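Local coordinates for glutathione S-transferase-like protein (Methylobacillus flagellatus, PDB 4GLT) that binds glutathione between its thioredoxin-like and helical domains and probably acts as a transferase, at residues A[23-28]-A[35-40]; A[128-133]-A[189-194]; A[195-200]-A[206-211]. All coordinates share one frame; numbering follows the deposited sequence.

The three contacts follow one another along the chain. Interaction 1 lies in the N-terminal thioredoxin-like domain, where strand 24-27 meets helix 32-44; interactions 2 and 3 belong to the helical C-terminal domain. Interaction 2 joins the ends of helices 106-133 and 176-191 beside bound glutathione, its centre about 22 Å from that of interaction 1. Interaction 3, centred about 24 Å from interaction 1, packs helix 197-200 on helix 202-212. Interactions 2 and 3 have centres about 17 Å apart and touch through a salt bridge between E189 and K198, which ties helix 176-191 to the short helix that follows. The glutathione pocket draws on both domains, with interaction 2 at its helical wall.

Interaction 1. Residues A[23-28]-A[35-40]; sequences MKLLYS and RKVRVV
L25 and Y27 of strand 24-27 face V37 and R38 in segment 35-40 of helix 32-44, the two short segments running roughly antiparallel, at 149°, with their axes 9.6 Å apart at closest approach. No hydrogen bond joins them, so side chains do all the work. L25 fits because the two methyls of its branched end can be shared out: CD1 meets CG1 of V37 at 3.7 Å, while CD2 lies 3.5 Å from CG of R38, whose aliphatic chain crosses the leucine at about a right angle. In V37, CG1 anti to the backbone N (chi1 -179°) puts that methyl against the leucine. This is the first half of a beta-alpha-beta unit, strand 24-27, helix 32-44 and strand 49-52, in the thioredoxin-like domain of glutathione transferases: a helix laid over one side of the mixed sheet. M50 of strand 49-52 touches both L25 and Y27 and so extends the same apolar layer, and helix 85-93 covers V37 through I88. The next residue, R38, bends at chi3 and lays one face of its guanidinium on Y27, with CE1 of the tyrosine 3.4 Å above the centre of that group. The two planes are only 25° apart, and NH2 of R38 comes 3.6 Å from the same CE1. Arginine suits this partly exposed margin because its hydrocarbon stem can pack on L25 while its flat, charged end lies against the tyrosine. With an alanine here, which lacks CG and the guanidinium, a gap would probably open beside L25 CD2, and the Y27 ring would be left without the flat group beside it.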
loop_
_atom_site.group_PDB
_atom_site.type_symbol
_atom_site.label_atom_id
_atom_site.label_comp_id
_atom_site.label_asym_id
_atom_site.label_seq_id
_atom_site.Cartn_x
_atom_site.Cartn_y
_atom_site.Cartn_z
ATOM N N MET A 23 -13.084 7.275 18.127
ATOM C CA MET A 23 -12.219 7.243 16.963
ATOM C C MET A 23 -13.034 7.680 15.762
ATOM O O MET A 23 -14.175 7.242 15.588
ATOM C CB MET A 23 -11.695 5.834 16.707
ATOM C CG MET A 23 -10.936 5.209 17.855
ATOM S SD MET A 23 -10.469 3.523 17.409
ATOM C CE MET A 23 -11.853 3.090 16.365
ATOM N N LYS A 24 -12.446 8.532 14.930
ATOM C CA LYS A 24 -13.117 9.018 13.733
ATOM C C LYS A 24 -12.477 8.438 12.479
ATOM O O LYS A 24 -11.257 8.411 12.359
ATOM C CB LYS A 24 -13.087 10.549 13.683
ATOM C CG LYS A 24 -13.819 11.212 14.831
ATOM C CD LYS A 24 -13.938 12.713 14.601
ATOM C CE LYS A 24 -14.995 13.330 15.497
ATOM N NZ LYS A 24 -15.095 14.805 15.296
ATOM N N LEU A 25 -13.307 7.960 11.555
ATOM C CA LEU A 25 -12.819 7.411 10.292
ATOM C C LEU A 25 -13.237 8.253 9.100
ATOM O O LEU A 25 -14.360 8.120 8.613
ATOM C CB LEU A 25 -13.329 5.984 10.077
ATOM C CG LEU A 25 -13.028 5.556 8.636
ATOM C CD1 LEU A 25 -11.534 5.326 8.440
ATOM C CD2 LEU A 25 -13.830 4.332 8.228
ATOM N N LEU A 26 -12.334 9.090 8.615
ATOM C CA LEU A 26 -12.612 9.880 7.434
ATOM C C LEU A 26 -12.781 8.951 6.257
ATOM O O LEU A 26 -11.968 8.071 6.035
ATOM C CB LEU A 26 -11.465 10.828 7.138
ATOM C CG LEU A 26 -11.104 11.856 8.195
ATOM C CD1 LEU A 26 -10.247 12.930 7.573
ATOM C CD2 LEU A 26 -12.342 12.454 8.776
ATOM N N TYR A 27 -13.819 9.176 5.475
ATOM C CA TYR A 27 -14.117 8.322 4.334
ATOM C C TYR A 27 -15.016 9.031 3.323
ATOM O O TYR A 27 -15.690 10.006 3.656
ATOM C CB TYR A 27 -14.809 7.051 4.813
ATOM C CG TYR A 27 -16.297 7.233 4.987
ATOM C CD1 TYR A 27 -17.191 6.697 4.070
ATOM C CD2 TYR A 27 -16.810 7.962 6.057
ATOM C CE1 TYR A 27 -18.554 6.865 4.217
ATOM C CE2 TYR A 27 -18.168 8.129 6.219
ATOM C CZ TYR A 27 -19.035 7.583 5.293
ATOM O OH TYR A 27 -20.392 7.744 5.441
ATOM N N SER A 28 -15.021 8.523 2.090
ATOM C CA SER A 28 -15.929 8.990 1.040
ATOM C C SER A 28 -16.876 7.850 0.705
ATOM O O SER A 28 -16.684 6.734 1.178
ATOM C CB SER A 28 -15.154 9.383 -0.216
ATOM O OG SER A 28 -14.578 8.235 -0.820
ATOM N N ARG A 35 -13.924 1.495 2.335
ATOM C CA ARG A 35 -14.916 0.463 2.561
ATOM C C ARG A 35 -14.308 -0.737 3.286
ATOM O O ARG A 35 -14.936 -1.313 4.174
ATOM C CB ARG A 35 -15.559 0.030 1.237
ATOM C CG ARG A 35 -16.739 -0.906 1.424
ATOM C CD ARG A 35 -17.295 -1.426 0.108
ATOM N NE ARG A 35 -18.530 -2.180 0.325
ATOM C CZ ARG A 35 -19.224 -2.782 -0.635
ATOM N NH1 ARG A 35 -18.814 -2.731 -1.891
ATOM N NH2 ARG A 35 -20.336 -3.424 -0.329
ATOM N N LYS A 36 -13.100 -1.120 2.888
ATOM C CA LYS A 36 -12.393 -2.222 3.537
ATOM C C LYS A 36 -12.248 -1.898 5.029
ATOM O O LYS A 36 -12.474 -2.760 5.889
ATOM C CB LYS A 36 -11.021 -2.453 2.867
ATOM C CG LYS A 36 -10.182 -3.583 3.467
ATOM C CD LYS A 36 -8.777 -3.655 2.856
ATOM C CE LYS A 36 -8.151 -2.264 2.769
ATOM N NZ LYS A 36 -6.670 -2.291 2.596
ATOM N N VAL A 37 -11.888 -0.649 5.331
ATOM C CA VAL A 37 -11.776 -0.189 6.719
ATOM C C VAL A 37 -13.131 -0.206 7.438
ATOM O O VAL A 37 -13.246 -0.702 8.553
ATOM C CB VAL A 37 -11.162 1.229 6.805
ATOM C CG1 VAL A 37 -11.030 1.662 8.250
ATOM C CG2 VAL A 37 -9.802 1.260 6.136
ATOM N N ARG A 38 -14.165 0.343 6.808
ATOM C CA ARG A 38 -15.476 0.361 7.450
ATOM C C ARG A 38 -15.930 -1.061 7.747
ATOM O O ARG A 38 -16.447 -1.339 8.829
ATOM C CB ARG A 38 -16.506 1.079 6.587
ATOM C CG ARG A 38 -16.165 2.536 6.320
ATOM C CD ARG A 38 -16.794 2.997 5.017
ATOM N NE ARG A 38 -18.204 3.349 5.162
ATOM C CZ ARG A 38 -19.070 3.380 4.152
ATOM N NH1 ARG A 38 -18.670 3.063 2.928
ATOM N NH2 ARG A 38 -20.334 3.718 4.361
ATOM N N VAL A 39 -15.718 -1.968 6.797
ATOM C CA VAL A 39 -16.178 -3.344 6.961
ATOM C C VAL A 39 -15.469 -4.052 8.112
ATOM O O VAL A 39 -16.060 -4.892 8.804
ATOM C CB VAL A 39 -16.034 -4.177 5.663
ATOM C CG1 VAL A 39 -16.137 -5.672 5.966
ATOM C CG2 VAL A 39 -17.110 -3.793 4.658
ATOM N N VAL A 40 -14.198 -3.734 8.306
ATOM C CA VAL A 40 -13.425 -4.387 9.349
ATOM C C VAL A 40 -13.945 -3.868 10.677
ATOM O O VAL A 40 -14.109 -4.635 11.625
ATOM C CB VAL A 40 -11.919 -4.101 9.196
ATOM C CG1 VAL A 40 -11.188 -4.280 10.519
ATOM C CG2 VAL A 40 -11.322 -4.997 8.122
#

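Interaction 2. Residues A[128-133]-A[189-194]; sequences AAVMEG and ELRYQH. With GSH (glutathione), chain E.
The glycyl end of bound glutathione sits beside this contact, where R191, at the close of helix 176-191, packs on V130 near the end of helix 106-133. R191 NH2 donates to O31 of the ligand's glycyl carboxylate over 3.1 Å, and the N-H...O angle of 159° makes the bond fairly straight; the oxygen meets the guanidinium at its edge, near its plane. A positive, flat group suits a carboxylate, and V130 lies alongside: CG1 is over one face of the guanidinium, while CG2 touches R191 CB at 3.7 Å. The arginine chain crosses the valine at about a right angle and is bent at chi2 (-63°), which turns its end from the helix toward the ligand. A second partner helps to fix it, since R191 NE is hydrogen-bonded to the hydroxyl of Y187, itself bonded to glutathione. Next in the chain, Y192 leaves helical geometry and sends its ring past V130 in the opposite direction. Its OH lies 3.5 Å from V130 CG2 and also comes close to A129 CB, whose single methyl suits an approach at the ring's edge. L149 of helix 142-162 touches both A129 and Y192 and so continues the apolar cluster. Farther along helix 106-133, E132 makes a salt bridge with R135 of the second subunit. A helical domain lending a cation to a pocket that also includes residues of the thioredoxin-like domain is consistent with the interdomain cleft of cytosolic glutathione transferases.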
loop_
_atom_site.group_PDB
_atom_site.type_symbol
_atom_site.label_atom_id
_atom_site.label_comp_id
_atom_site.label_asym_id
_atom_site.label_seq_id
_atom_site.Cartn_x
_atom_site.Cartn_y
_atom_site.Cartn_z
ATOM N N ALA A 128 -6.698 3.482 -11.524
ATOM C CA ALA A 128 -5.801 4.071 -12.507
ATOM C C ALA A 128 -6.547 4.232 -13.817
ATOM O O ALA A 128 -6.631 5.328 -14.380
ATOM C CB ALA A 128 -4.577 3.192 -12.693
ATOM N N ALA A 129 -7.102 3.125 -14.292
ATOM C CA ALA A 129 -7.912 3.143 -15.490
ATOM C C ALA A 129 -8.974 4.241 -15.385
ATOM O O ALA A 129 -9.008 5.168 -16.200
ATOM C CB ALA A 129 -8.553 1.783 -15.702
ATOM N N VAL A 130 -9.824 4.141 -14.363
ATOM C CA VAL A 130 -10.931 5.078 -14.178
ATOM C C VAL A 130 -10.492 6.537 -14.240
ATOM O O VAL A 130 -11.050 7.333 -14.991
ATOM C CB VAL A 130 -11.658 4.856 -12.842
ATOM C CG1 VAL A 130 -12.638 6.000 -12.586
ATOM C CG2 VAL A 130 -12.366 3.511 -12.835
ATOM N N MET A 131 -9.490 6.892 -13.448
ATOM C CA MET A 131 -8.998 8.267 -13.466
ATOM C C MET A 131 -8.412 8.624 -14.826
ATOM O O MET A 131 -8.517 9.775 -15.281
ATOM C CB MET A 131 -7.976 8.503 -12.347
ATOM C CG MET A 131 -8.538 8.272 -10.946
ATOM S SD MET A 131 -10.067 9.183 -10.606
ATOM C CE MET A 131 -10.746 8.177 -9.283
ATOM N N GLU A 132 -7.800 7.642 -15.486
ATOM C CA GLU A 132 -7.198 7.898 -16.794
ATOM C C GLU A 132 -8.262 8.418 -17.746
ATOM O O GLU A 132 -8.008 9.302 -18.560
ATOM C CB GLU A 132 -6.538 6.637 -17.363
ATOM C CG GLU A 132 -5.971 6.798 -18.771
ATOM C CD GLU A 132 -4.827 7.802 -18.859
ATOM O OE1 GLU A 132 -4.399 8.341 -17.814
ATOM O OE2 GLU A 132 -4.347 8.052 -19.982
ATOM N N GLY A 133 -9.461 7.863 -17.623
ATOM C CA GLY A 133 -10.568 8.241 -18.481
ATOM C C GLY A 133 -11.112 9.614 -18.149
ATOM O O GLY A 133 -11.855 10.202 -18.934
ATOM N N GLU A 189 -17.886 -3.237 -9.855
ATOM C CA GLU A 189 -19.282 -3.005 -10.176
ATOM C C GLU A 189 -19.607 -1.517 -10.216
ATOM O O GLU A 189 -20.343 -1.047 -11.080
ATOM C CB GLU A 189 -20.182 -3.720 -9.179
ATOM C CG GLU A 189 -20.119 -5.234 -9.284
ATOM C CD GLU A 189 -21.414 -5.889 -8.847
ATOM O OE1 GLU A 189 -22.279 -5.178 -8.291
ATOM O OE2 GLU A 189 -21.573 -7.108 -9.065
ATOM N N LEU A 190 -19.059 -0.769 -9.271
ATOM C CA LEU A 190 -19.323 0.656 -9.219
ATOM C C LEU A 190 -18.803 1.340 -10.476
ATOM O O LEU A 190 -19.473 2.193 -11.050
ATOM C CB LEU A 190 -18.675 1.280 -7.976
ATOM C CG LEU A 190 -18.557 2.810 -7.954
ATOM C CD1 LEU A 190 -19.933 3.457 -7.997
ATOM C CD2 LEU A 190 -17.778 3.280 -6.736
ATOM N N ARG A 191 -17.607 0.968 -10.911
ATOM C CA ARG A 191 -16.938 1.743 -11.950
ATOM C C ARG A 191 -17.119 1.164 -13.344
ATOM O O ARG A 191 -16.934 1.864 -14.339
ATOM C CB ARG A 191 -15.451 1.912 -11.621
ATOM C CG ARG A 191 -15.181 2.764 -10.383
ATOM C CD ARG A 191 -15.674 4.194 -10.559
ATOM N NE ARG A 191 -15.320 5.043 -9.423
ATOM C CZ ARG A 191 -15.795 6.271 -9.217
ATOM N NH1 ARG A 191 -16.659 6.810 -10.068
ATOM N NH2 ARG A 191 -15.408 6.964 -8.154
ATOM N N TYR A 192 -17.490 -0.107 -13.420
ATOM C CA TYR A 192 -17.625 -0.773 -14.710
ATOM C C TYR A 192 -18.916 -1.568 -14.799
ATOM O O TYR A 192 -18.913 -2.781 -14.609
ATOM C CB TYR A 192 -16.414 -1.673 -14.980
ATOM C CG TYR A 192 -15.129 -0.885 -15.117
ATOM C CD1 TYR A 192 -14.178 -0.875 -14.098
ATOM C CD2 TYR A 192 -14.876 -0.132 -16.258
ATOM C CE1 TYR A 192 -13.009 -0.142 -14.217
ATOM C CE2 TYR A 192 -13.711 0.604 -16.387
ATOM C CZ TYR A 192 -12.781 0.594 -15.365
ATOM O OH TYR A 192 -11.624 1.331 -15.495
ATOM N N GLN A 193 -20.015 -0.872 -15.091
ATOM C CA GLN A 193 -21.327 -1.504 -15.199
ATOM C C GLN A 193 -21.285 -2.678 -16.162
ATOM O O GLN A 193 -21.948 -3.693 -15.950
ATOM C CB GLN A 193 -22.375 -0.505 -15.696
ATOM C CG GLN A 193 -22.245 0.895 -15.127
ATOM C CD GLN A 193 -23.450 1.756 -15.438
ATOM O OE1 GLN A 193 -23.321 2.937 -15.758
ATOM N NE2 GLN A 193 -24.634 1.166 -15.349
ATOM N N HIS A 194 -20.500 -2.530 -17.223
ATOM C CA HIS A 194 -20.525 -3.485 -18.322
ATOM C C HIS A 194 -19.600 -4.683 -18.123
ATOM O O HIS A 194 -19.620 -5.618 -18.913
ATOM C CB HIS A 194 -20.229 -2.776 -19.645
ATOM C CG HIS A 194 -21.083 -1.570 -19.882
ATOM N ND1 HIS A 194 -22.460 -1.616 -19.847
ATOM C CD2 HIS A 194 -20.756 -0.286 -20.165
ATOM C CE1 HIS A 194 -22.944 -0.411 -20.094
ATOM N NE2 HIS A 194 -21.931 0.414 -20.289
HETATM N N1 GSH E . -3.264 3.252 -0.257
HETATM C CA1 GSH E . -4.415 4.008 0.282
HETATM C C1 GSH E . -5.168 3.008 1.105
HETATM O O11 GSH E . -5.904 3.387 2.033
HETATM O O12 GSH E . -5.003 1.799 0.835
HETATM C CB1 GSH E . -5.236 4.605 -0.877
HETATM C CG1 GSH E . -6.413 5.468 -0.401
HETATM C CD1 GSH E . -7.206 6.015 -1.586
HETATM O OE1 GSH E . -6.797 5.866 -2.728
HETATM N N2 GSH E . -8.348 6.654 -1.299
HETATM C CA2 GSH E . -9.209 7.373 -2.243
HETATM C C2 GSH E . -9.959 6.479 -3.199
HETATM O O2 GSH E . -10.380 5.389 -2.839
HETATM C CB2 GSH E . -8.415 8.439 -2.987
HETATM S SG2 GSH E . -7.901 9.770 -1.878
HETATM N N3 GSH E . -10.153 6.941 -4.431
HETATM C CA3 GSH E . -10.784 6.147 -5.474
HETATM C C3 GSH E . -12.286 6.333 -5.544
HETATM O O31 GSH E . -12.868 6.072 -6.621
HETATM O O32 GSH E . -12.897 6.727 -4.523
#

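Interaction 3. Residues A[195-200]-A[206-211]; sequences LDWKQQ and RHYAAM
The indole of W197 points its six-membered edge at the ring of Y208, an offset edge-to-face pair with centroids 5.1 Å apart and planes at 82°. Its CH2 corner also presses on the root of the tyrosine, 3.3 Å from Y208 CB, which lies at the indole's edge near its plane, and CZ2 stands above one face of the phenol, displaced toward the rim. Two broad rings set nearly square to each other pack the short, weakly bonded helix 197-200 against helix 202-212; no hydrogen bond joins the two segments. W197 holds CG between the backbone N and the carbonyl carbon (chi1 63°), and this carries the indole over toward the other helix. K198 then folds back on its neighbour, CG lying 3.5 Å above one face of the indole, while NZ comes near Y208 CE2 at 4.3 Å. That ammonium has its strong partner in E189 of helix 176-191, with which it forms a salt bridge; a lysine suits a place where a long apolar stem lies on a ring and the charge must reach an acid. E189 also touches both W197 and Y208, so the acid and the two rings form one cluster. Farther out, L185 packs on Y208, and L204 and A205 on W197. Next to Y208, H207 is hydrogen-bonded through NE2 to D178 in the first turn of helix 176-191. Helices 197-200 and 202-212, packed on helix 176-191 with aromatic side chains at the junction, belong to the all-helical C-terminal domain of the glutathione transferase fold.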
loop_
_atom_site.group_PDB
_atom_site.type_symbol
_atom_site.label_atom_id
_atom_site.label_comp_id
_atom_site.label_asym_id
_atom_site.label_seq_id
_atom_site.Cartn_x
_atom_site.Cartn_y
_atom_site.Cartn_z
ATOM N N LEU A 195 -18.796 -4.662 -17.070
ATOM C CA LEU A 195 -17.983 -5.828 -16.736
ATOM C C LEU A 195 -18.880 -6.946 -16.215
ATOM O O LEU A 195 -19.532 -6.801 -15.181
ATOM C CB LEU A 195 -16.915 -5.489 -15.686
ATOM C CG LEU A 195 -15.650 -4.741 -16.122
ATOM C CD1 LEU A 195 -14.572 -4.840 -15.049
ATOM C CD2 LEU A 195 -15.129 -5.277 -17.447
ATOM N N ASP A 196 -18.916 -8.058 -16.938
ATOM C CA ASP A 196 -19.697 -9.208 -16.501
ATOM C C ASP A 196 -18.785 -10.262 -15.884
ATOM O O ASP A 196 -18.616 -11.353 -16.428
ATOM C CB ASP A 196 -20.494 -9.794 -17.664
ATOM C CG ASP A 196 -21.649 -10.653 -17.196
ATOM O OD1 ASP A 196 -22.728 -10.595 -17.824
ATOM O OD2 ASP A 196 -21.478 -11.375 -16.191
ATOM N N TRP A 197 -18.205 -9.923 -14.740
ATOM C CA TRP A 197 -17.238 -10.792 -14.083
ATOM C C TRP A 197 -17.874 -12.034 -13.472
ATOM O O TRP A 197 -17.339 -13.136 -13.594
ATOM C CB TRP A 197 -16.456 -10.021 -13.014
ATOM C CG TRP A 197 -17.294 -9.500 -11.880
ATOM C CD1 TRP A 197 -17.910 -8.283 -11.806
ATOM C CD2 TRP A 197 -17.579 -10.169 -10.645
ATOM N NE1 TRP A 197 -18.569 -8.158 -10.608
ATOM C CE2 TRP A 197 -18.384 -9.302 -9.876
ATOM C CE3 TRP A 197 -17.237 -11.421 -10.117
ATOM C CZ2 TRP A 197 -18.854 -9.646 -8.608
ATOM C CZ3 TRP A 197 -17.709 -11.762 -8.856
ATOM C CH2 TRP A 197 -18.509 -10.877 -8.118
ATOM N N LYS A 198 -19.007 -11.845 -12.805
ATOM C CA LYS A 198 -19.672 -12.935 -12.105
ATOM C C LYS A 198 -19.677 -14.195 -12.956
ATOM O O LYS A 198 -19.325 -15.282 -12.490
ATOM C CB LYS A 198 -21.103 -12.541 -11.719
ATOM C CG LYS A 198 -21.177 -11.531 -10.579
ATOM C CD LYS A 198 -22.500 -11.640 -9.837
ATOM C CE LYS A 198 -23.427 -10.483 -10.162
ATOM N NZ LYS A 198 -22.977 -9.241 -9.470
ATOM N N GLN A 199 -20.063 -14.036 -14.216
ATOM C CA GLN A 199 -20.198 -15.166 -15.123
ATOM C C GLN A 199 -18.849 -15.781 -15.497
ATOM O O GLN A 199 -18.730 -17.001 -15.633
ATOM C CB GLN A 199 -20.934 -14.734 -16.387
ATOM C CG GLN A 199 -21.308 -15.884 -17.299
ATOM C CD GLN A 199 -21.846 -15.405 -18.626
ATOM O OE1 GLN A 199 -22.415 -16.180 -19.395
ATOM N NE2 GLN A 199 -21.668 -14.119 -18.904
ATOM N N GLN A 200 -17.843 -14.928 -15.667
ATOM C CA GLN A 200 -16.521 -15.368 -16.104
ATOM C C GLN A 200 -15.725 -15.998 -14.961
ATOM O O GLN A 200 -14.883 -16.869 -15.183
ATOM C CB GLN A 200 -15.727 -14.197 -16.687
ATOM C CG GLN A 200 -16.565 -13.154 -17.410
ATOM C CD GLN A 200 -15.738 -12.329 -18.381
ATOM O OE1 GLN A 200 -14.578 -12.647 -18.644
ATOM N NE2 GLN A 200 -16.333 -11.268 -18.923
ATOM N N ARG A 206 -19.412 -16.547 -6.474
ATOM C CA ARG A 206 -19.827 -17.299 -5.288
ATOM C C ARG A 206 -19.322 -16.670 -3.990
ATOM O O ARG A 206 -20.045 -16.604 -2.993
ATOM C CB ARG A 206 -19.322 -18.734 -5.361
ATOM C CG ARG A 206 -19.261 -19.410 -3.999
ATOM C CD ARG A 206 -19.194 -20.928 -4.127
ATOM N NE ARG A 206 -18.074 -21.350 -4.963
ATOM C CZ ARG A 206 -16.812 -21.407 -4.547
ATOM N NH1 ARG A 206 -16.505 -21.066 -3.299
ATOM N NH2 ARG A 206 -15.853 -21.797 -5.377
ATOM N N HIS A 207 -18.067 -16.233 -4.001
ATOM C CA HIS A 207 -17.483 -15.570 -2.849
ATOM C C HIS A 207 -18.241 -14.271 -2.610
ATOM O O HIS A 207 -18.635 -13.966 -1.488
ATOM C CB HIS A 207 -16.004 -15.284 -3.105
ATOM C CG HIS A 207 -15.269 -14.744 -1.914
ATOM N ND1 HIS A 207 -15.227 -13.399 -1.604
ATOM C CD2 HIS A 207 -14.531 -15.372 -0.967
ATOM C CE1 HIS A 207 -14.499 -13.223 -0.516
ATOM N NE2 HIS A 207 -14.071 -14.406 -0.105
ATOM N N TYR A 208 -18.442 -13.515 -3.684
ATOM C CA TYR A 208 -19.143 -12.240 -3.618
ATOM C C TYR A 208 -20.552 -12.448 -3.089
ATOM O O TYR A 208 -21.105 -11.593 -2.394
ATOM C CB TYR A 208 -19.197 -11.592 -5.003
ATOM C CG TYR A 208 -19.633 -10.146 -4.981
ATOM C CD1 TYR A 208 -18.874 -9.182 -4.331
ATOM C CD2 TYR A 208 -20.797 -9.739 -5.618
ATOM C CE1 TYR A 208 -19.265 -7.855 -4.311
ATOM C CE2 TYR A 208 -21.196 -8.416 -5.604
ATOM C CZ TYR A 208 -20.427 -7.477 -4.949
ATOM O OH TYR A 208 -20.819 -6.156 -4.933
ATOM N N ALA A 209 -21.128 -13.595 -3.429
ATOM C CA ALA A 209 -22.439 -13.963 -2.927
ATOM C C ALA A 209 -22.410 -14.034 -1.406
ATOM O O ALA A 209 -23.133 -13.301 -0.732
ATOM C CB ALA A 209 -22.881 -15.290 -3.517
ATOM N N ALA A 210 -21.571 -14.918 -0.868
ATOM C CA ALA A 210 -21.374 -15.007 0.578
ATOM C C ALA A 210 -21.191 -13.625 1.228
ATOM O O ALA A 210 -21.820 -13.320 2.236
ATOM C CB ALA A 210 -20.184 -15.899 0.889
ATOM N N MET A 211 -20.319 -12.804 0.651
ATOM C CA MET A 211 -20.034 -11.464 1.176
ATOM C C MET A 211 -21.252 -10.538 1.191
ATOM O O MET A 211 -21.492 -9.820 2.161
ATOM C CB MET A 211 -18.913 -10.805 0.363
ATOM C CG MET A 211 -17.579 -11.532 0.429
ATOM S SD MET A 211 -16.865 -11.531 2.083
ATOM C CE MET A 211 -16.957 -9.787 2.466
#